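Local coordinates for Ras-associated and pleckstrin homology domains-containing protein 1 (Homo sapiens, PDB 4GMV) that mediates localised membrane signals, targets EVL and VASP to the leading edge, is implicated in lamellipodial dynamics and negatively regulates cell adhesion, at residues I34-S39 with N107-M112; S42-M47 with D59-K64. One frame throughout, in Å; residues are numbered along the deposited sequence.

Both contacts lie in the Ras-associating (RA) domain, which has a ubiquitin-like fold. From the N terminus the chain runs up strand 31-38, turns into strand 43-49 and enters helix 54-64. Contact 2 closes this short loop by packing the helix on the second strand, with 11 residues between its segments. The chain then passes through strands 74-79 and 84-87 and helix 94-98 before strand 108-112 returns beside the first strand. Contact 1 thus closes a 67-residue loop that contains all of contact 2. The two meet along the hairpin, where V36 N lies 2.9 Å from K44 O, a probable hydrogen bond, so strand 31-38 links the edge strand to the returning one.

Contact 1 (I34-S39 with N107-M112); sequences IRVHMS and NKLIFM
H37 pairs with I110 where strands 34-38 and 108-112 run parallel, their segment axes 52° apart, and H37 bonds through both its backbone groups: H37 N donates to L109 O (2.7 Å), and F111 N to H37 O (2.8 Å). Towards the start of 107-112 a water takes over the ladder. It accepts from L109 N, donates to R35 O at 3.0 Å, and lies in the plane of the H37 ring, 2.7 Å from ND1. With CG opposite the carbonyl carbon (chi1 -78°), the H37 ring turns one face to the extended chain of K108, whose CD sits 3.9 Å from the ring centroid, almost on the normal: a CH-pi contact. K108 NZ goes on to a salt bridge with D41. On the other face of the sheet, L109 CD2 meets I34 CD1 at 3.6 Å, and V36 CG1 presses on F111 CB at 3.5 Å. M38 lies alongside F111 with its sulfur at the ring's edge, SD 5.4 Å from the ring centroid, a Met-aromatic contact; W73 stacks with the same ring. I34 and L109 both touch L98 of helix 94-98, joining the strand pair to the domain core. Chemically the pairing is mainly apolar on the I34, V36, L109 and F111 side and mixed on the H37 side, where one water stands in for a direct strand-to-strand bond and ties H37 ND1 to both backbones.

Contact 2 (S42-M47 with D59-K64); sequences SSKTMM and DNLMDK
K64 NZ ends among three groups of strand 43-47: it lies 3.2 Å from T45 O, 3.4 Å from M46 CB and close to K44 CE. The side chain gets there by leaving with CG anti to the backbone N and bending at chi3 (-70°), so that the ammonium group reaches from the helix to the strand backbone. K44 comes the other way, and the two lysines meet tip to tip with K44 NZ 4.1 Å from K64 NZ. The methylene groups share this approach, since K44 NZ is also near K64 CD. K44 slides past L61 in the opposite direction, laying NZ 3.5 Å from L61 CD2. If both lysines are charged, the two ammonium groups probably repel each other, which could lower the pKa of one or both; K64 is exposed to solvent, which would soften the effect.

Beside the lysines the contact turns apolar. M46 crosses L61 at about a right angle, and its sulfur lies against the isobutyl branch point, SD to L61 CG 3.5 Å. A bend at chi3 (-68°) then carries the methyl back to the preceding residue of the helix, where M46 CE is 3.8 Å from N60 CB. The amide of N60 is held by another partner, OD1 bonding to Q52.

Within the domain, strand 43-49 is the outer strand, paired with strand 31-38 through the backbones of K44 and M46. Helix segment 59-64 runs at 122° to strand segment 43-47, and through M46, K44 and L61 helix 54-64 packs against one face of the hairpin, the helix-on-sheet packing of the ubiquitin-like fold.

Contact 1 (I34-S39 with N107-M112)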
ATOM      1  N   ILE A  34     -17.255  -7.079   9.914  1.00 46.09           N
ATOM      2  CA  ILE A  34     -16.334  -5.986  10.211  1.00 44.80           C
ATOM      3  C   ILE A  34     -17.044  -4.631  10.240  1.00 45.49           C
ATOM      4  O   ILE A  34     -18.211  -4.517   9.869  1.00 46.46           O
ATOM      5  CB  ILE A  34     -15.163  -5.954   9.213  1.00 41.98           C
ATOM      6  CG1 ILE A  34     -15.664  -5.628   7.807  1.00 40.95           C
ATOM      7  CG2 ILE A  34     -14.448  -7.292   9.218  1.00 42.00           C
ATOM      8  CD1 ILE A  34     -14.559  -5.387   6.803  1.00 38.66           C
ATOM      9  N   ARG A  35     -16.327  -3.620  10.711  1.00 45.54           N
ATOM     10  CA  ARG A  35     -16.795  -2.249  10.682  1.00 46.80           C
ATOM     11  C   ARG A  35     -15.873  -1.436   9.772  1.00 44.95           C
ATOM     12  O   ARG A  35     -14.647  -1.583   9.801  1.00 43.17           O
ATOM     13  CB  ARG A  35     -16.825  -1.669  12.091  1.00 49.39           C
ATOM     14  CG  ARG A  35     -17.351  -0.246  12.176  1.00 51.25           C
ATOM     15  CD  ARG A  35     -17.488   0.188  13.625  1.00 54.49           C
ATOM     16  NE  ARG A  35     -18.374  -0.701  14.380  1.00 57.17           N
ATOM     17  CZ  ARG A  35     -19.705  -0.624  14.390  1.00 59.54           C
ATOM     18  NH1 ARG A  35     -20.337   0.307  13.680  1.00 59.90           N
ATOM     19  NH2 ARG A  35     -20.410  -1.484  15.120  1.00 61.78           N
ATOM     20  N   VAL A  36     -16.487  -0.587   8.957  1.00 45.45           N
ATOM     21  CA  VAL A  36     -15.789   0.137   7.913  1.00 43.83           C
ATOM     22  C   VAL A  36     -16.169   1.613   7.988  1.00 45.65           C
ATOM     23  O   VAL A  36     -17.333   1.964   7.846  1.00 47.12           O
ATOM     24  CB  VAL A  36     -16.139  -0.438   6.525  1.00 42.72           C
ATOM     25  CG1 VAL A  36     -15.658   0.487   5.419  1.00 42.06           C
ATOM     26  CG2 VAL A  36     -15.538  -1.820   6.350  1.00 41.07           C
ATOM     27  N   HIS A  37     -15.181   2.468   8.235  1.00 45.58           N
ATOM     28  CA  HIS A  37     -15.420   3.905   8.288  1.00 47.72           C
ATOM     29  C   HIS A  37     -15.452   4.496   6.911  1.00 47.80           C
ATOM     30  O   HIS A  37     -14.777   4.024   5.992  1.00 45.44           O
ATOM     31  CB  HIS A  37     -14.377   4.608   9.147  1.00 47.53           C
ATOM     32  CG  HIS A  37     -14.612   4.464  10.628  1.00 49.35           C
ATOM     33  ND1 HIS A  37     -14.294   3.351  11.305  1.00 48.69           N
ATOM     34  CD2 HIS A  37     -15.160   5.346  11.557  1.00 52.69           C
ATOM     35  CE1 HIS A  37     -14.613   3.507  12.603  1.00 50.99           C
ATOM     36  NE2 HIS A  37     -15.145   4.728  12.756  1.00 53.49           N
ATOM     37  N   MET A  38     -16.260   5.537   6.766  1.00 51.50           N
ATOM     38  CA  MET A  38     -16.426   6.247   5.510  1.00 52.58           C
ATOM     39  C   MET A  38     -15.530   7.475   5.503  1.00 53.32           C
ATOM     40  O   MET A  38     -14.956   7.846   6.531  1.00 53.74           O
ATOM     41  CB  MET A  38     -17.897   6.649   5.329  1.00 56.03           C
ATOM     42  CG  MET A  38     -18.738   5.768   4.404  1.00 56.11           C
ATOM     43  SD  MET A  38     -18.264   4.033   4.191  1.00 54.48           S
ATOM     44  CE  MET A  38     -19.643   3.447   3.196  1.00 55.71           C
ATOM     45  N   SER A  39     -15.416   8.098   4.334  1.00 53.91           N
ATOM     46  CA  SER A  39     -14.629   9.309   4.149  1.00 55.12           C
ATOM     47  C   SER A  39     -14.949  10.406   5.171  1.00 58.59           C
ATOM     48  O   SER A  39     -14.082  11.215   5.500  1.00 59.47           O
ATOM     49  CB  SER A  39     -14.847   9.852   2.737  1.00 56.10           C
ATOM     50  OG  SER A  39     -13.896  10.856   2.438  1.00 56.66           O
ATOM     51  N   ASN A 107      -7.653   0.712  15.885  1.00 44.86           N
ATOM     52  CA  ASN A 107      -7.439   0.775  14.445  1.00 42.37           C
ATOM     53  C   ASN A 107      -8.752   0.914  13.690  1.00 42.30           C
ATOM     54  O   ASN A 107      -9.773   0.365  14.108  1.00 43.69           O
ATOM     55  CB  ASN A 107      -6.727  -0.493  13.951  1.00 40.61           C
ATOM     56  CG  ASN A 107      -5.279  -0.577  14.394  1.00 40.41           C
ATOM     57  OD1 ASN A 107      -4.757   0.325  15.047  1.00 41.49           O
ATOM     58  ND2 ASN A 107      -4.622  -1.670  14.037  1.00 39.30           N
ATOM     59  N   LYS A 108      -8.720   1.639  12.573  1.00 41.09           N
ATOM     60  CA  LYS A 108      -9.902   1.823  11.731  1.00 41.13           C
ATOM     61  C   LYS A 108      -9.691   1.226  10.350  1.00 39.05           C
ATOM     62  O   LYS A 108      -8.562   1.057   9.882  1.00 37.43           O
ATOM     63  CB  LYS A 108     -10.266   3.304  11.583  1.00 42.32           C
ATOM     64  CG  LYS A 108     -10.657   4.019  12.868  1.00 45.31           C
ATOM     65  CD  LYS A 108     -11.122   5.441  12.566  1.00 47.07           C
ATOM     66  CE  LYS A 108     -11.090   6.318  13.807  1.00 50.32           C
ATOM     67  NZ  LYS A 108     -11.843   7.592  13.620  1.00 53.04           N
ATOM     68  N   LEU A 109     -10.794   0.910   9.690  1.00 39.66           N
ATOM     69  CA  LEU A 109     -10.738   0.452   8.319  1.00 38.20           C
ATOM     70  C   LEU A 109     -11.566   1.435   7.516  1.00 38.79           C
ATOM     71  O   LEU A 109     -12.788   1.465   7.638  1.00 40.88           O
ATOM     72  CB  LEU A 109     -11.282  -0.971   8.230  1.00 38.45           C
ATOM     73  CG  LEU A 109     -11.017  -1.871   7.035  1.00 37.47           C
ATOM     74  CD1 LEU A 109      -9.526  -2.101   6.789  1.00 36.36           C
ATOM     75  CD2 LEU A 109     -11.718  -3.190   7.305  1.00 38.01           C
ATOM     76  N   ILE A 110     -10.883   2.272   6.734  1.00 37.77           N
ATOM     77  CA  ILE A 110     -11.538   3.337   5.976  1.00 38.15           C
ATOM     78  C   ILE A 110     -11.742   2.965   4.500  1.00 36.98           C
ATOM     79  O   ILE A 110     -10.817   2.541   3.817  1.00 35.12           O
ATOM     80  CB  ILE A 110     -10.782   4.685   6.106  1.00 38.49           C
ATOM     81  CG1 ILE A 110     -10.504   5.010   7.584  1.00 39.33           C
ATOM     82  CG2 ILE A 110     -11.595   5.807   5.468  1.00 40.06           C
ATOM     83  CD1 ILE A 110      -9.433   6.054   7.814  1.00 39.02           C
ATOM     84  N   PHE A 111     -12.981   3.105   4.040  1.00 38.31           N
ATOM     85  CA  PHE A 111     -13.333   2.935   2.635  1.00 37.46           C
ATOM     86  C   PHE A 111     -13.426   4.325   2.022  1.00 38.59           C
ATOM     87  O   PHE A 111     -14.293   5.115   2.389  1.00 40.32           O
ATOM     88  CB  PHE A 111     -14.662   2.180   2.497  1.00 38.51           C
ATOM     89  CG  PHE A 111     -15.204   2.134   1.096  1.00 38.91           C
ATOM     90  CD1 PHE A 111     -14.454   1.607   0.060  1.00 37.39           C
ATOM     91  CD2 PHE A 111     -16.483   2.609   0.820  1.00 41.42           C
ATOM     92  CE1 PHE A 111     -14.957   1.567  -1.229  1.00 38.34           C
ATOM     93  CE2 PHE A 111     -16.996   2.570  -0.465  1.00 42.17           C
ATOM     94  CZ  PHE A 111     -16.228   2.047  -1.495  1.00 40.68           C
ATOM     95  N   MET A 112     -12.490   4.625   1.125  1.00 37.28           N
ATOM     96  CA  MET A 112     -12.435   5.925   0.468  1.00 38.40           C
ATOM     97  C   MET A 112     -11.573   5.917  -0.798  1.00 36.37           C
ATOM     98  O   MET A 112     -10.879   4.923  -1.105  1.00 34.76           O
ATOM     99  CB  MET A 112     -11.990   7.035   1.452  1.00 40.43           C
ATOM    100  CG  MET A 112     -10.538   6.963   1.927  1.00 39.48           C
ATOM    101  SD  MET A 112     -10.066   8.227   3.147  1.00 42.75           S
ATOM    102  CE  MET A 112     -10.277   9.759   2.228  1.00 44.16           C
TER
HETATM  103  O   HOH W   1     -13.430   0.761  11.175  1.00 32.90           O

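Contact 2 (S42-M47 with D59-K64)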
ATOM      1  N   SER A  42     -18.277   8.551   9.384  1.00 63.11           N
ATOM      2  CA  SER A  42     -19.417   7.696   9.684  1.00 63.92           C
ATOM      3  C   SER A  42     -18.989   6.256   9.403  1.00 60.27           C
ATOM      4  O   SER A  42     -18.047   6.025   8.638  1.00 57.02           O
ATOM      5  CB  SER A  42     -20.631   8.071   8.832  1.00 66.22           C
ATOM      6  OG  SER A  42     -20.421   7.731   7.470  1.00 63.81           O
ATOM      7  N   SER A  43     -19.667   5.290  10.019  1.00 60.50           N
ATOM      8  CA  SER A  43     -19.326   3.888   9.798  1.00 57.34           C
ATOM      9  C   SER A  43     -20.527   2.998   9.476  1.00 57.82           C
ATOM     10  O   SER A  43     -21.674   3.429   9.506  1.00 60.27           O
ATOM     11  CB  SER A  43     -18.494   3.326  10.962  1.00 56.55           C
ATOM     12  OG  SER A  43     -19.248   3.265  12.153  1.00 59.94           O
ATOM     13  N   LYS A  44     -20.225   1.741   9.175  1.00 55.65           N
ATOM     14  CA  LYS A  44     -21.146   0.804   8.569  1.00 55.81           C
ATOM     15  C   LYS A  44     -20.573  -0.563   8.890  1.00 53.78           C
ATOM     16  O   LYS A  44     -19.352  -0.719   9.000  1.00 51.59           O
ATOM     17  CB  LYS A  44     -21.131   1.020   7.048  1.00 55.21           C
ATOM     18  CG  LYS A  44     -22.324   0.477   6.269  1.00 56.94           C
ATOM     19  CD  LYS A  44     -22.250   0.841   4.782  1.00 56.35           C
ATOM     20  CE  LYS A  44     -21.205   0.019   4.032  1.00 53.60           C
ATOM     21  NZ  LYS A  44     -21.072   0.377   2.587  1.00 53.45           N
ATOM     22  N   THR A  45     -21.433  -1.557   9.053  1.00 54.27           N
ATOM     23  CA  THR A  45     -20.944  -2.918   9.211  1.00 52.87           C
ATOM     24  C   THR A  45     -21.106  -3.653   7.892  1.00 51.56           C
ATOM     25  O   THR A  45     -21.895  -3.237   7.053  1.00 52.23           O
ATOM     26  CB  THR A  45     -21.642  -3.668  10.363  1.00 55.03           C
ATOM     27  OG1 THR A  45     -23.051  -3.713  10.132  1.00 57.51           O
ATOM     28  CG2 THR A  45     -21.375  -2.969  11.681  1.00 56.55           C
ATOM     29  N   MET A  46     -20.323  -4.709   7.688  1.00 50.12           N
ATOM     30  CA  MET A  46     -20.501  -5.565   6.523  1.00 49.67           C
ATOM     31  C   MET A  46     -19.919  -6.947   6.751  1.00 48.87           C
ATOM     32  O   MET A  46     -19.006  -7.133   7.557  1.00 48.04           O
ATOM     33  CB  MET A  46     -19.911  -4.935   5.250  1.00 48.88           C
ATOM     34  CG  MET A  46     -18.402  -5.041   5.113  1.00 47.23           C
ATOM     35  SD  MET A  46     -17.749  -4.419   3.549  1.00 47.25           S
ATOM     36  CE  MET A  46     -18.384  -5.604   2.356  1.00 46.43           C
ATOM     37  N   MET A  47     -20.460  -7.912   6.020  1.00 48.96           N
ATOM     38  CA  MET A  47     -20.006  -9.278   6.104  1.00 48.81           C
ATOM     39  C   MET A  47     -18.875  -9.532   5.123  1.00 46.24           C
ATOM     40  O   MET A  47     -18.936  -9.129   3.961  1.00 45.26           O
ATOM     41  CB  MET A  47     -21.163 -10.237   5.837  1.00 51.22           C
ATOM     42  CG  MET A  47     -20.893 -11.664   6.277  1.00 52.70           C
ATOM     43  SD  MET A  47     -22.407 -12.626   6.416  1.00 56.71           S
ATOM     44  CE  MET A  47     -22.964 -12.153   8.052  1.00 57.95           C
ATOM     45  N   ASP A  59     -15.403  -4.561  -4.025  1.00 37.30           N
ATOM     46  CA  ASP A  59     -16.506  -4.751  -4.968  1.00 39.74           C
ATOM     47  C   ASP A  59     -17.863  -4.792  -4.256  1.00 41.93           C
ATOM     48  O   ASP A  59     -18.831  -4.191  -4.735  1.00 43.96           O
ATOM     49  CB  ASP A  59     -16.310  -6.014  -5.814  1.00 40.27           C
ATOM     50  CG  ASP A  59     -15.207  -5.868  -6.843  1.00 39.97           C
ATOM     51  OD1 ASP A  59     -14.905  -4.732  -7.249  1.00 39.60           O
ATOM     52  OD2 ASP A  59     -14.631  -6.901  -7.255  1.00 40.53           O
ATOM     53  N   ASN A  60     -17.926  -5.488  -3.117  1.00 42.26           N
ATOM     54  CA  ASN A  60     -19.152  -5.542  -2.319  1.00 44.65           C
ATOM     55  C   ASN A  60     -19.484  -4.189  -1.721  1.00 45.80           C
ATOM     56  O   ASN A  60     -20.653  -3.817  -1.614  1.00 48.15           O
ATOM     57  CB  ASN A  60     -19.071  -6.611  -1.227  1.00 44.55           C
ATOM     58  CG  ASN A  60     -19.058  -8.024  -1.791  1.00 45.21           C
ATOM     59  OD1 ASN A  60     -18.544  -8.953  -1.163  1.00 44.96           O
ATOM     60  ND2 ASN A  60     -19.617  -8.193  -2.985  1.00 45.95           N
ATOM     61  N   LEU A  61     -18.445  -3.452  -1.352  1.00 45.12           N
ATOM     62  CA  LEU A  61     -18.608  -2.099  -0.865  1.00 47.29           C
ATOM     63  C   LEU A  61     -19.129  -1.187  -1.965  1.00 50.10           C
ATOM     64  O   LEU A  61     -20.036  -0.394  -1.724  1.00 52.91           O
ATOM     65  CB  LEU A  61     -17.298  -1.568  -0.282  1.00 45.37           C
ATOM     66  CG  LEU A  61     -17.084  -1.925   1.187  1.00 45.00           C
ATOM     67  CD1 LEU A  61     -15.607  -1.891   1.570  1.00 42.90           C
ATOM     68  CD2 LEU A  61     -17.909  -1.008   2.080  1.00 46.73           C
ATOM     69  N   MET A  62     -18.569  -1.328  -3.166  1.00 51.07           N
ATOM     70  CA  MET A  62     -19.008  -0.571  -4.343  1.00 54.96           C
ATOM     71  C   MET A  62     -20.386  -0.995  -4.844  1.00 59.01           C
ATOM     72  O   MET A  62     -21.120  -0.176  -5.397  1.00 62.52           O
ATOM     73  CB  MET A  62     -17.987  -0.679  -5.480  1.00 53.87           C
ATOM     74  CG  MET A  62     -16.665   0.033  -5.217  1.00 52.25           C
ATOM     75  SD  MET A  62     -15.278  -0.662  -6.149  1.00 51.19           S
ATOM     76  CE  MET A  62     -15.501   0.151  -7.738  1.00 52.99           C
ATOM     77  N   ASP A  63     -20.739  -2.267  -4.660  1.00 61.25           N
ATOM     78  CA  ASP A  63     -22.076  -2.754  -5.036  1.00 66.54           C
ATOM     79  C   ASP A  63     -23.155  -2.232  -4.094  1.00 69.70           C
ATOM     80  O   ASP A  63     -24.165  -1.693  -4.542  1.00 72.79           O
ATOM     81  CB  ASP A  63     -22.126  -4.288  -5.097  1.00 67.27           C
ATOM     82  CG  ASP A  63     -21.450  -4.859  -6.347  1.00 68.29           C
ATOM     83  OD1 ASP A  63     -21.503  -4.220  -7.423  1.00 69.64           O
ATOM     84  OD2 ASP A  63     -20.867  -5.964  -6.253  1.00 68.60           O
ATOM     85  N   LYS A  64     -22.920  -2.389  -2.791  1.00 71.28           N
ATOM     86  CA  LYS A  64     -23.855  -1.957  -1.747  1.00 75.36           C
ATOM     87  C   LYS A  64     -24.029  -0.432  -1.662  1.00 78.29           C
ATOM     88  O   LYS A  64     -25.137   0.050  -1.416  1.00 82.59           O
ATOM     89  CB  LYS A  64     -23.417  -2.499  -0.384  1.00 74.27           C
ATOM     90  CG  LYS A  64     -24.527  -2.558   0.655  1.00 77.48           C
ATOM     91  CD  LYS A  64     -23.989  -2.367   2.067  1.00 77.00           C
ATOM     92  CE  LYS A  64     -23.157  -3.548   2.541  1.00 74.57           C
ATOM     93  NZ  LYS A  64     -22.565  -3.262   3.876  1.00 73.64           N
TER